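Side-chain contacts in 16S rRNA (guanine(1405)-N(7))-methyltransferase (Klebsiella pneumoniae, PDB 6PI9), which probably methylates N7 of guanine 1405 in 16S rRNA with S-adenosyl-L-methionine as donor, conferring resistance to various aminoglycosides: residues L186-L189 with E190-T194; E102-R105 with R106-F110; L83-A86 with L87-H90; P126-L129 with G130-G133; L149-E152 with T153-R157. All coordinates share one frame; numbering follows the deposited sequence.

Contact 1. Residues L186-L189 with E190-T194; sequences LPVL and EAQKT. With SAH (S-adenosyl-L-homocysteine), chain B.
Val188 O is gripped twice by Gln192: firmly by the side-chain amide, NE2 lying 3.0 Å from Val188 O, and weakly by the backbone N of the same residue. The amide nitrogen comes in from above the carbonyl plane, 60° out of it. Its other N-H reaches the bound S-adenosyl-L-homocysteine, with Gln192 NE2 3.2 Å from adenine N7, while Gln192 OE1 accepts from the adenine amino group N6 at 3.3 Å. With CG anti to the carbonyl carbon (chi1 -61°) and the chain extended beyond it, the amide is carried back alongside Val188, whose CG2 lies 3.9 Å from Gln192 NE2. This is the last turn of helix 186-192, which follows strand 179-183 in the Rossmann-like methyltransferase fold; the amide reads the Hoogsteen edge of the adenine, and Val188 O, as second shell, probably helps to fix which end of the amide faces N7. Leu189 O takes two backbone donors, Lys193 N at 3.1 Å and Gln192 N at 3.0 Å. Leu189 also packs against Leu168 of the cofactor site. Glu190 N bonds to Leu186 O at 2.9 Å, whereas the Glu190 carboxylate turns to the backbone N atoms of Gly195 and Ala197, at the start of helix 196-203.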
loop_
_atom_site.group_PDB
_atom_site.type_symbol
_atom_site.label_atom_id
_atom_site.label_comp_id
_atom_site.label_asym_id
_atom_site.label_seq_id
_atom_site.Cartn_x
_atom_site.Cartn_y
_atom_site.Cartn_z
ATOM N N LEU A 186 -2.309 -5.700 12.875
ATOM C CA LEU A 186 -3.041 -4.854 13.820
ATOM C C LEU A 186 -3.291 -3.439 13.289
ATOM O O LEU A 186 -4.376 -2.901 13.579
ATOM C CB LEU A 186 -2.295 -4.805 15.175
ATOM C CG LEU A 186 -2.296 -6.145 15.938
ATOM C CD1 LEU A 186 -1.764 -5.958 17.405
ATOM C CD2 LEU A 186 -3.681 -6.808 15.952
ATOM N N PRO A 187 -2.376 -2.774 12.556
ATOM C CA PRO A 187 -2.737 -1.420 12.081
ATOM C C PRO A 187 -3.914 -1.413 11.159
ATOM O O PRO A 187 -4.745 -0.510 11.267
ATOM C CB PRO A 187 -1.476 -0.902 11.352
ATOM C CG PRO A 187 -0.340 -1.653 12.041
ATOM C CD PRO A 187 -0.929 -3.026 12.377
ATOM N N VAL A 188 -4.033 -2.398 10.270
ATOM C CA VAL A 188 -5.147 -2.311 9.335
ATOM C C VAL A 188 -6.423 -2.734 10.027
ATOM O O VAL A 188 -7.502 -2.265 9.685
ATOM C CB VAL A 188 -4.880 -3.144 8.073
ATOM C CG1 VAL A 188 -5.017 -4.598 8.372
ATOM C CG2 VAL A 188 -5.897 -2.773 6.941
ATOM N N LEU A 189 -6.336 -3.618 11.026
ATOM C CA LEU A 189 -7.548 -3.948 11.766
ATOM C C LEU A 189 -8.041 -2.745 12.569
ATOM O O LEU A 189 -9.236 -2.457 12.596
ATOM C CB LEU A 189 -7.214 -5.149 12.662
ATOM C CG LEU A 189 -8.281 -5.941 13.356
ATOM C CD1 LEU A 189 -8.985 -6.784 12.276
ATOM C CD2 LEU A 189 -7.535 -6.840 14.351
ATOM N N GLU A 190 -7.129 -2.027 13.217
ATOM C CA GLU A 190 -7.503 -0.878 14.042
ATOM C C GLU A 190 -8.001 0.272 13.179
ATOM O O GLU A 190 -8.838 1.084 13.632
ATOM C CB GLU A 190 -6.280 -0.451 14.914
ATOM C CG GLU A 190 -6.619 0.609 16.021
ATOM C CD GLU A 190 -7.322 0.021 17.265
ATOM O OE1 GLU A 190 -7.788 0.825 18.165
ATOM O OE2 GLU A 190 -7.431 -1.230 17.339
ATOM N N ALA A 191 -7.536 0.340 11.923
ATOM C CA ALA A 191 -8.065 1.312 10.969
ATOM C C ALA A 191 -9.506 1.024 10.625
ATOM O O ALA A 191 -10.250 1.938 10.207
ATOM C CB ALA A 191 -7.206 1.314 9.704
ATOM N N GLN A 192 -9.916 -0.234 10.725
ATOM C CA GLN A 192 -11.292 -0.596 10.426
ATOM C C GLN A 192 -12.214 -0.437 11.628
ATOM O O GLN A 192 -13.416 -0.202 11.432
ATOM C CB GLN A 192 -11.384 -2.040 9.907
ATOM C CG GLN A 192 -10.621 -2.309 8.600
ATOM C CD GLN A 192 -10.470 -3.794 8.282
ATOM O OE1 GLN A 192 -11.442 -4.510 8.066
ATOM N NE2 GLN A 192 -9.229 -4.266 8.303
ATOM N N LYS A 193 -11.699 -0.576 12.859
ATOM C CA LYS A 193 -12.541 -0.416 14.050
ATOM C C LYS A 193 -11.656 -0.099 15.240
ATOM O O LYS A 193 -10.802 -0.910 15.585
ATOM C CB LYS A 193 -13.329 -1.679 14.312
ATOM C CG LYS A 193 -14.123 -1.684 15.636
ATOM C CD LYS A 193 -15.568 -1.409 15.406
ATOM C CE LYS A 193 -16.385 -1.520 16.688
ATOM N NZ LYS A 193 -15.975 -0.478 17.668
ATOM N N THR A 194 -11.852 1.067 15.859
ATOM C CA THR A 194 -11.086 1.428 17.060
ATOM C C THR A 194 -11.341 0.444 18.184
ATOM O O THR A 194 -12.479 0.078 18.448
ATOM C CB THR A 194 -11.465 2.847 17.526
ATOM O OG1 THR A 194 -11.088 3.763 16.496
ATOM C CG2 THR A 194 -10.694 3.237 18.838
HETATM N N SAH B . -0.133 -11.877 7.802
HETATM C CA SAH B . 0.234 -11.985 6.372
HETATM C CB SAH B . -0.537 -10.974 5.541
HETATM C CG SAH B . -0.468 -9.485 5.987
HETATM S SD SAH B . -1.217 -8.377 4.704
HETATM C C SAH B . 1.747 -11.769 6.176
HETATM O O SAH B . 2.340 -11.102 7.049
HETATM O OXT SAH B . 2.350 -12.196 5.172
HETATM C "C5'" SAH B . -2.817 -8.030 5.554
HETATM C "C4'" SAH B . -3.871 -9.162 5.375
HETATM O "O4'" SAH B . -5.002 -8.911 6.238
HETATM C "C3'" SAH B . -4.439 -9.411 3.948
HETATM O "O3'" SAH B . -4.232 -10.782 3.553
HETATM C "C2'" SAH B . -5.936 -9.128 4.061
HETATM O "O2'" SAH B . -6.663 -10.057 3.252
HETATM C "C1'" SAH B . -6.160 -9.420 5.552
HETATM N N9 SAH B . -7.268 -8.696 6.145
HETATM C C8 SAH B . -7.485 -7.342 6.112
HETATM N N7 SAH B . -8.569 -7.075 6.901
HETATM C C5 SAH B . -9.056 -8.269 7.368
HETATM C C6 SAH B . -10.136 -8.621 8.144
HETATM N N6 SAH B . -11.022 -7.744 8.568
HETATM N N1 SAH B . -10.279 -9.952 8.501
HETATM C C2 SAH B . -9.445 -10.905 8.023
HETATM N N3 SAH B . -8.372 -10.585 7.234
HETATM C C4 SAH B . -8.215 -9.265 6.933
#

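Contact 2. Residues E102-R105 with R106-F110; sequences EWMR and RVSPF
CG lies anti to the backbone N in both Glu102 (chi1 -177°) and Trp103 (chi1 -163°), which sends the two side chains along the helix to the residues one turn on. The extended Glu102 runs beside Arg106, both pointing the same way, and its OE2 meets Arg106 NH1 at 3.2 Å in a salt bridge. Carboxylate and guanidinium are nearly coplanar, 4° apart, and the oxygen sits at the guanidinium edge. Trp103 instead offers a face: Val107 CG2 stands 3.9 Å from the centroid of its six-membered ring, almost on the ring normal, in a CH-pi contact. Val107 CG1 reaches the ring rim, 3.7 Å from Trp103 CH2. On another side of the helix Met104 O accepts from Ser108 twice, from the backbone N at 2.9 Å and from OG, modelled very close at 2.5 Å and above the carbonyl plane. The doubly bent Met104 chain brings CE to 3.8 Å from Ser108 CB. Pro109 has no N-H to give the turn before, and the helix kinks there. Trp103 and Val107 pack on Val254 of strand 252-259. Such an amphipathic helix carries an i to i+4 ion pair on one side and an aromatic-aliphatic pair facing the sheet.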
loop_
_atom_site.group_PDB
_atom_site.type_symbol
_atom_site.label_atom_id
_atom_site.label_comp_id
_atom_site.label_asym_id
_atom_site.label_seq_id
_atom_site.Cartn_x
_atom_site.Cartn_y
_atom_site.Cartn_z
ATOM N N GLU A 102 16.615 -15.759 8.882
ATOM C CA GLU A 102 16.686 -15.067 10.159
ATOM C C GLU A 102 15.346 -15.116 10.908
ATOM O O GLU A 102 15.315 -15.352 12.122
ATOM C CB GLU A 102 17.136 -13.631 9.919
ATOM C CG GLU A 102 17.309 -12.885 11.176
ATOM C CD GLU A 102 17.690 -11.426 10.985
ATOM O OE1 GLU A 102 17.927 -11.011 9.829
ATOM O OE2 GLU A 102 17.756 -10.692 12.002
ATOM N N TRP A 103 14.221 -14.920 10.194
ATOM C CA TRP A 103 12.915 -14.897 10.840
ATOM C C TRP A 103 12.610 -16.241 11.523
ATOM O O TRP A 103 12.177 -16.293 12.679
ATOM C CB TRP A 103 11.848 -14.544 9.788
ATOM C CG TRP A 103 10.501 -14.083 10.311
ATOM C CD1 TRP A 103 10.038 -12.786 10.403
ATOM C CD2 TRP A 103 9.447 -14.918 10.791
ATOM N NE1 TRP A 103 8.768 -12.772 10.930
ATOM C CE2 TRP A 103 8.379 -14.070 11.165
ATOM C CE3 TRP A 103 9.305 -16.312 10.949
ATOM C CZ2 TRP A 103 7.199 -14.558 11.690
ATOM C CZ3 TRP A 103 8.138 -16.799 11.474
ATOM C CH2 TRP A 103 7.090 -15.925 11.838
ATOM N N MET A 104 12.820 -17.346 10.828
ATOM C CA MET A 104 12.526 -18.622 11.469
ATOM C C MET A 104 13.513 -18.928 12.597
ATOM O O MET A 104 13.106 -19.409 13.663
ATOM C CB MET A 104 12.523 -19.734 10.432
ATOM C CG MET A 104 11.234 -19.821 9.655
ATOM S SD MET A 104 9.887 -20.568 10.600
ATOM C CE MET A 104 10.499 -22.245 10.824
ATOM N N ARG A 105 14.806 -18.646 12.385
ATOM C CA ARG A 105 15.788 -18.829 13.448
ATOM C C ARG A 105 15.371 -18.113 14.724
ATOM O O ARG A 105 15.575 -18.628 15.829
ATOM C CB ARG A 105 17.154 -18.322 12.991
ATOM C CG ARG A 105 18.316 -18.746 13.877
ATOM C CD ARG A 105 19.570 -17.971 13.527
ATOM N NE ARG A 105 19.756 -17.876 12.078
ATOM C CZ ARG A 105 19.863 -16.729 11.411
ATOM N NH1 ARG A 105 19.821 -15.571 12.059
ATOM N NH2 ARG A 105 20.025 -16.740 10.094
ATOM N N ARG A 106 14.837 -16.904 14.589
ATOM C CA ARG A 106 14.433 -16.115 15.759
ATOM C C ARG A 106 13.009 -16.288 16.304
ATOM O O ARG A 106 12.749 -15.950 17.459
ATOM C CB ARG A 106 14.698 -14.627 15.502
ATOM C CG ARG A 106 16.140 -14.308 15.139
ATOM C CD ARG A 106 16.701 -13.208 16.025
ATOM N NE ARG A 106 17.003 -11.997 15.269
ATOM C CZ ARG A 106 17.228 -10.809 15.820
ATOM N NH1 ARG A 106 17.495 -9.760 15.054
ATOM N NH2 ARG A 106 17.187 -10.669 17.137
ATOM N N VAL A 107 12.092 -16.804 15.494
ATOM C CA VAL A 107 10.702 -16.964 15.944
ATOM C C VAL A 107 10.341 -18.422 16.247
ATOM O O VAL A 107 9.544 -18.686 17.155
ATOM C CB VAL A 107 9.697 -16.362 14.920
ATOM C CG1 VAL A 107 8.276 -16.673 15.313
ATOM C CG2 VAL A 107 9.869 -14.859 14.821
ATOM N N SER A 108 10.838 -19.382 15.466
ATOM C CA SER A 108 10.318 -20.743 15.608
ATOM C C SER A 108 10.542 -21.364 16.987
ATOM O O SER A 108 9.627 -22.065 17.461
ATOM C CB SER A 108 10.885 -21.680 14.528
ATOM O OG SER A 108 12.280 -21.666 14.504
ATOM N N PRO A 109 11.683 -21.189 17.671
ATOM C CA PRO A 109 11.755 -21.752 19.026
ATOM C C PRO A 109 10.652 -21.231 19.930
ATOM O O PRO A 109 10.237 -21.944 20.855
ATOM C CB PRO A 109 13.165 -21.364 19.521
ATOM C CG PRO A 109 13.657 -20.286 18.617
ATOM C CD PRO A 109 12.970 -20.592 17.270
ATOM N N PHE A 110 10.131 -20.021 19.668
ATOM C CA PHE A 110 9.009 -19.536 20.452
ATOM C C PHE A 110 7.742 -20.319 20.157
ATOM O O PHE A 110 6.876 -20.444 21.042
ATOM C CB PHE A 110 8.803 -18.052 20.178
ATOM C CG PHE A 110 7.828 -17.383 21.097
ATOM C CD1 PHE A 110 6.662 -16.852 20.592
ATOM C CD2 PHE A 110 8.111 -17.228 22.452
ATOM C CE1 PHE A 110 5.775 -16.179 21.413
ATOM C CE2 PHE A 110 7.226 -16.577 23.285
ATOM C CZ PHE A 110 6.057 -16.032 22.755
#

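Contact 3. Residues L83-A86 with L87-H90; sequences LAAA and LSLH
Leu87 continues the helix by one residue, its N bonded to Leu83 O at 3.1 Å in a nearly straight bond (N-H...O 173°). Its side chain folds back over the same carbonyl, with Leu87 CG 3.5 Å from Leu83 O, and the CD1 methyls of Leu83 and Leu87 meet at 3.8 Å. The two chains cross at a slant: Leu83 has CG anti to the backbone N (chi1 169°), whereas Leu87 has it anti to the carbonyl carbon (chi1 -72°). Ser88 N then reaches Ala84 O at 3.1 Å; the position of its hydroxyl is doubtful, as OG crowds Ala85 O in the model. With Leu89 the bonding shortens from i to i+4 to i to i+3, Leu89 N lying 2.8 Å from Ala86 O. Leu89 CB also rests 3.2 Å from Ala86 O. Leu87 to His90 form a type I turn, which brings His90 to the N-cap of helix 91-96. There the imidazole ND1 caps Ser92 N, and the ring touches the bound S-adenosyl-L-homocysteine. The turn thus joins a short helix to the one that carries cofactor-binding residues such as Arg96. Leu83 and Leu87 pack together on Ile127 of helix 125-131, Ala85 and Ala86 rest on Leu71 of helix 63-75, and Ala84 touches Lys46 of the second subunit.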
loop_
_atom_site.group_PDB
_atom_site.type_symbol
_atom_site.label_atom_id
_atom_site.label_comp_id
_atom_site.label_asym_id
_atom_site.label_seq_id
_atom_site.Cartn_x
_atom_site.Cartn_y
_atom_site.Cartn_z
ATOM N N LEU A 83 8.998 -21.924 -5.732
ATOM C CA LEU A 83 8.319 -21.605 -4.485
ATOM C C LEU A 83 8.627 -20.182 -4.055
ATOM O O LEU A 83 7.734 -19.457 -3.600
ATOM C CB LEU A 83 8.722 -22.593 -3.390
ATOM C CG LEU A 83 8.253 -22.147 -2.002
ATOM C CD1 LEU A 83 6.786 -22.502 -1.760
ATOM C CD2 LEU A 83 9.170 -22.695 -0.916
ATOM N N ALA A 84 9.889 -19.769 -4.180
ATOM C CA ALA A 84 10.235 -18.372 -3.952
ATOM C C ALA A 84 9.515 -17.462 -4.937
ATOM O O ALA A 84 9.090 -16.359 -4.566
ATOM C CB ALA A 84 11.757 -18.173 -4.057
ATOM N N ALA A 85 9.352 -17.917 -6.180
ATOM C CA ALA A 85 8.716 -17.091 -7.199
ATOM C C ALA A 85 7.231 -16.881 -6.914
ATOM O O ALA A 85 6.683 -15.816 -7.220
ATOM C CB ALA A 85 8.916 -17.724 -8.577
ATOM N N ALA A 86 6.557 -17.883 -6.344
ATOM C CA ALA A 86 5.139 -17.723 -6.040
ATOM C C ALA A 86 4.946 -16.823 -4.829
ATOM O O ALA A 86 4.159 -15.865 -4.866
ATOM C CB ALA A 86 4.502 -19.087 -5.800
ATOM N N LEU A 87 5.655 -17.128 -3.740
ATOM C CA LEU A 87 5.506 -16.364 -2.512
ATOM C C LEU A 87 5.875 -14.901 -2.716
ATOM O O LEU A 87 5.407 -14.040 -1.957
ATOM C CB LEU A 87 6.358 -17.011 -1.417
ATOM C CG LEU A 87 5.806 -18.337 -0.899
ATOM C CD1 LEU A 87 6.846 -19.103 -0.053
ATOM C CD2 LEU A 87 4.513 -18.088 -0.112
ATOM N N SER A 88 6.678 -14.604 -3.748
ATOM C CA SER A 88 7.015 -13.238 -4.138
ATOM C C SER A 88 5.823 -12.469 -4.705
ATOM O O SER A 88 5.954 -11.264 -4.940
ATOM C CB SER A 88 8.156 -13.231 -5.173
ATOM O OG SER A 88 7.879 -14.078 -6.277
ATOM N N LEU A 89 4.680 -13.114 -4.940
ATOM C CA LEU A 89 3.548 -12.472 -5.602
ATOM C C LEU A 89 2.517 -11.888 -4.638
ATOM O O LEU A 89 1.596 -11.189 -5.090
ATOM C CB LEU A 89 2.865 -13.461 -6.555
ATOM C CG LEU A 89 3.384 -13.414 -7.994
ATOM C CD1 LEU A 89 4.919 -13.516 -8.113
ATOM C CD2 LEU A 89 2.718 -14.504 -8.804
ATOM N N HIS A 90 2.653 -12.135 -3.333
ATOM C CA HIS A 90 1.895 -11.422 -2.315
ATOM C C HIS A 90 2.835 -10.448 -1.602
ATOM O O HIS A 90 3.894 -10.862 -1.124
ATOM C CB HIS A 90 1.281 -12.389 -1.304
ATOM C CG HIS A 90 0.301 -11.742 -0.383
ATOM N ND1 HIS A 90 0.697 -10.957 0.683
ATOM C CD2 HIS A 90 -1.054 -11.787 -0.338
ATOM C CE1 HIS A 90 -0.373 -10.516 1.323
ATOM N NE2 HIS A 90 -1.449 -11.008 0.728
#

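Contact 4. Residues P126-L129 with G130-G133; sequences PILL and GSMG
Leu128 and Met132 form an apolar contact one turn apart at the C-terminal end of helix 125-131, the crossover helix between strands 117-120 and 137-141. Leu128 CD1 meets the terminal methyl of the methionine, Met132 CE, at 3.7 Å. Their chains meet at an angle: Leu128 leaves with CG anti to its own backbone N (chi1 180°), while Met132 is extended beyond CG and runs back along the turn, CG lying 3.5 Å from Leu128 O. Leu128 O also receives Ser131 OG in a very short bond of 2.5 Å, and a weak one from Met132 N. The hydroxyl can fold back because it stands between the backbone N and the carbonyl carbon (chi1 66°). Earlier in the turn Gly130 N bonds to Pro126 O at 2.9 Å. At the end of the helix the pattern changes to i to i+3, with Met132 N 2.9 Å from Leu129 O. Met132 reaches Met104 of helix 100-111, and Leu128 packs on Leu87. Gly133, at positive phi, is the C-prime residue of a Schellman motif: Gly133 N returns to Gly130 O and Val134 N to Leu129 O, ending the helix of this beta-alpha-beta unit.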
loop_
_atom_site.group_PDB
_atom_site.type_symbol
_atom_site.label_atom_id
_atom_site.label_comp_id
_atom_site.label_asym_id
_atom_site.label_seq_id
_atom_site.Cartn_x
_atom_site.Cartn_y
_atom_site.Cartn_z
ATOM N N PRO A 126 1.125 -19.043 5.167
ATOM C CA PRO A 126 1.199 -20.478 5.544
ATOM C C PRO A 126 1.938 -21.337 4.543
ATOM O O PRO A 126 2.438 -22.421 4.905
ATOM C CB PRO A 126 -0.277 -20.875 5.690
ATOM C CG PRO A 126 -1.089 -19.512 5.446
ATOM C CD PRO A 126 -0.195 -18.436 5.507
ATOM N N ILE A 127 2.051 -20.888 3.296
ATOM C CA ILE A 127 2.895 -21.607 2.345
ATOM C C ILE A 127 4.377 -21.385 2.665
ATOM O O ILE A 127 5.183 -22.318 2.610
ATOM C CB ILE A 127 2.541 -21.175 0.918
ATOM C CG1 ILE A 127 1.087 -21.550 0.617
ATOM C CG2 ILE A 127 3.507 -21.816 -0.090
ATOM C CD1 ILE A 127 0.591 -21.028 -0.707
ATOM N N LEU A 128 4.753 -20.156 3.021
ATOM C CA LEU A 128 6.118 -19.873 3.468
ATOM C C LEU A 128 6.473 -20.693 4.703
ATOM O O LEU A 128 7.486 -21.405 4.714
ATOM C CB LEU A 128 6.274 -18.375 3.746
ATOM C CG LEU A 128 7.646 -17.883 4.225
ATOM C CD1 LEU A 128 8.748 -18.417 3.283
ATOM C CD2 LEU A 128 7.640 -16.371 4.240
ATOM N N LEU A 129 5.645 -20.600 5.751
ATOM C CA LEU A 129 5.780 -21.463 6.930
ATOM C C LEU A 129 5.914 -22.930 6.576
ATOM O O LEU A 129 6.807 -23.630 7.068
ATOM C CB LEU A 129 4.563 -21.298 7.832
ATOM C CG LEU A 129 4.411 -19.950 8.486
ATOM C CD1 LEU A 129 3.121 -19.986 9.340
ATOM C CD2 LEU A 129 5.647 -19.711 9.299
ATOM N N GLY A 130 4.977 -23.447 5.802
ATOM C CA GLY A 130 4.989 -24.869 5.537
ATOM C C GLY A 130 6.272 -25.332 4.884
ATOM O O GLY A 130 6.756 -26.442 5.157
ATOM N N SER A 131 6.850 -24.497 4.021
ATOM C CA SER A 131 8.105 -24.883 3.391
ATOM C C SER A 131 9.225 -25.034 4.412
ATOM O O SER A 131 10.177 -25.782 4.168
ATOM C CB SER A 131 8.499 -23.843 2.347
ATOM O OG SER A 131 8.787 -22.610 2.971
ATOM N N MET A 132 9.114 -24.347 5.553
ATOM C CA MET A 132 10.153 -24.294 6.567
ATOM C C MET A 132 9.854 -25.190 7.761
ATOM O O MET A 132 10.443 -25.002 8.842
ATOM C CB MET A 132 10.357 -22.848 7.001
ATOM C CG MET A 132 10.777 -21.983 5.824
ATOM S SD MET A 132 11.196 -20.262 6.189
ATOM C CE MET A 132 11.915 -19.832 4.598
ATOM N N GLY A 133 8.958 -26.168 7.575
ATOM C CA GLY A 133 8.683 -27.197 8.552
ATOM C C GLY A 133 7.536 -26.916 9.490
ATOM O O GLY A 133 7.244 -27.769 10.339
#

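Contact 5. Residues L149-E152 with T153-R157; sequences LVNE and TARAR
Helix 144-157 is the crossover of the beta-alpha-beta unit linking strands 137-141 and 162-165 in the Rossmann-like sheet, and this contact spans its last turns. Leu149 O is held by two donors of one residue, Thr153 N at 2.9 Å and Thr153 OG1 at 2.8 Å, which arrive from opposite faces of the carbonyl plane. The threonine places its hydroxyl beside its backbone N, anti to the carbonyl carbon (chi1 -57°), which lets OG1 reach back over the preceding turn. Two residues further along, Arg155 N bonds to Asn151 O at 3.0 Å. In one of its two modelled conformers the arginine is extended to NE and then turns its guanidinium back over Asn151, with Arg155 NH1 3.6 Å from Asn151 CB. Amide and guanidinium planes are then inclined at 45°, and the two groups make no direct bond. The amide oxygen of Asn151 is instead bound to Ala163 N in strand 162-165, and Glu152 OE2 pairs with Arg69 of helix 63-75. Chemically, the buried threonine hydroxyl spends its proton inside its own helix, which probably helps it to lie against Leu72 and Ile127, whereas the polar ends of Asn151 and Glu152 tie the helix to its neighbours.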
loop_
_atom_site.group_PDB
_atom_site.type_symbol
_atom_site.label_atom_id
_atom_site.label_comp_id
_atom_site.label_asym_id
_atom_site.label_seq_id
_atom_site.Cartn_x
_atom_site.Cartn_y
_atom_site.Cartn_z
ATOM N N LEU A 149 -5.447 -20.992 -2.407
ATOM C CA LEU A 149 -4.077 -21.384 -2.730
ATOM C C LEU A 149 -3.436 -22.142 -1.582
ATOM O O LEU A 149 -2.724 -23.135 -1.794
ATOM C CB LEU A 149 -3.246 -20.147 -3.059
ATOM C CG LEU A 149 -3.500 -19.520 -4.431
ATOM C CD1 LEU A 149 -2.627 -18.274 -4.609
ATOM C CD2 LEU A 149 -3.263 -20.530 -5.525
ATOM N N VAL A 150 -3.681 -21.680 -0.359
ATOM C CA VAL A 150 -3.130 -22.347 0.811
ATOM C C VAL A 150 -3.633 -23.779 0.905
ATOM O O VAL A 150 -2.848 -24.708 1.073
ATOM C CB VAL A 150 -3.464 -21.546 2.067
ATOM C CG1 VAL A 150 -3.159 -22.384 3.289
ATOM C CG2 VAL A 150 -2.630 -20.264 2.035
ATOM N N ASN A 151 -4.951 -23.977 0.806
ATOM C CA ASN A 151 -5.510 -25.325 0.929
ATOM C C ASN A 151 -5.010 -26.247 -0.178
ATOM O O ASN A 151 -4.703 -27.425 0.068
ATOM C CB ASN A 151 -7.046 -25.264 0.909
ATOM C CG ASN A 151 -7.610 -24.793 2.220
ATOM O OD1 ASN A 151 -7.081 -25.160 3.257
ATOM N ND2 ASN A 151 -8.676 -23.973 2.190
ATOM N N GLU A 152 -4.961 -25.748 -1.411
ATOM C CA GLU A 152 -4.489 -26.566 -2.525
ATOM C C GLU A 152 -3.030 -26.966 -2.341
ATOM O O GLU A 152 -2.655 -28.127 -2.545
ATOM C CB GLU A 152 -4.660 -25.796 -3.830
ATOM C CG GLU A 152 -6.108 -25.587 -4.210
ATOM C CD GLU A 152 -6.262 -24.959 -5.582
ATOM O OE1 GLU A 152 -5.486 -25.348 -6.502
ATOM O OE2 GLU A 152 -7.160 -24.093 -5.738
ATOM N N THR A 153 -2.183 -26.005 -1.977
ATOM C CA THR A 153 -0.767 -26.312 -1.816
ATOM C C THR A 153 -0.565 -27.301 -0.680
ATOM O O THR A 153 0.209 -28.257 -0.798
ATOM C CB THR A 153 0.011 -25.015 -1.562
ATOM O OG1 THR A 153 -0.221 -24.115 -2.654
ATOM C CG2 THR A 153 1.524 -25.285 -1.387
ATOM N N ALA A 154 -1.265 -27.084 0.438
ATOM C CA ALA A 154 -1.107 -27.951 1.603
ATOM C C ALA A 154 -1.519 -29.388 1.302
ATOM O O ALA A 154 -0.800 -30.326 1.656
ATOM C CB ALA A 154 -1.908 -27.394 2.778
ATOM N N ARG A 155 -2.686 -29.593 0.668
ATOM C CA ARG A 155 -3.098 -30.956 0.351
ATOM C C ARG A 155 -2.124 -31.635 -0.610
ATOM O O ARG A 155 -1.879 -32.842 -0.488
ATOM C CB ARG A 155 -4.519 -30.968 -0.224
ATOM C CG ARG A 155 -5.613 -30.533 0.747
ATOM C CD ARG A 155 -6.967 -30.882 0.142
ATOM N NE ARG A 155 -8.045 -30.020 0.628
ATOM C CZ ARG A 155 -8.349 -28.836 0.092
ATOM N NH1 ARG A 155 -7.618 -28.327 -0.893
ATOM N NH2 ARG A 155 -9.346 -28.130 0.576
ATOM N N ALA A 156 -1.553 -30.880 -1.557
ATOM C CA ALA A 156 -0.579 -31.448 -2.489
ATOM C C ALA A 156 0.746 -31.791 -1.821
ATOM O O ALA A 156 1.458 -32.679 -2.305
ATOM C CB ALA A 156 -0.320 -30.480 -3.645
ATOM N N ARG A 157 1.109 -31.101 -0.743
ATOM C CA ARG A 157 2.376 -31.346 -0.069
ATOM C C ARG A 157 2.225 -32.297 1.111
ATOM O O ARG A 157 3.236 -32.671 1.721
ATOM C CB ARG A 157 2.998 -30.021 0.405
ATOM C CG ARG A 157 3.371 -29.036 -0.704
ATOM C CD ARG A 157 4.554 -29.502 -1.498
ATOM N NE ARG A 157 5.778 -29.555 -0.701
ATOM C CZ ARG A 157 6.867 -30.209 -1.101
ATOM N NH1 ARG A 157 6.851 -30.862 -2.263
ATOM N NH2 ARG A 157 7.952 -30.243 -0.337
#

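Overall arrangement
Along the chain the order is contacts 3, 2, 4, 5, 1. Contacts 3, 4 and 5 form a chain of neighbours: contact 4, on helix 125-131, lies between the other two, its centre about 12 Å from that of contact 3 and about 11 Å from that of contact 5, with Ile127 touching both. Contact 2 joins through Met104 CE, 3.4 Å from Met132 O. Contact 1 stands apart, its centre 26 to 29 Å from the others and opposite contacts 3, 4 and 5 across the chain's centre. The bound S-adenosyl-L-homocysteine lies between contacts 1 and 3, touched by Gln192 and His90 respectively, so a helix end and a turn both reach the cofactor site.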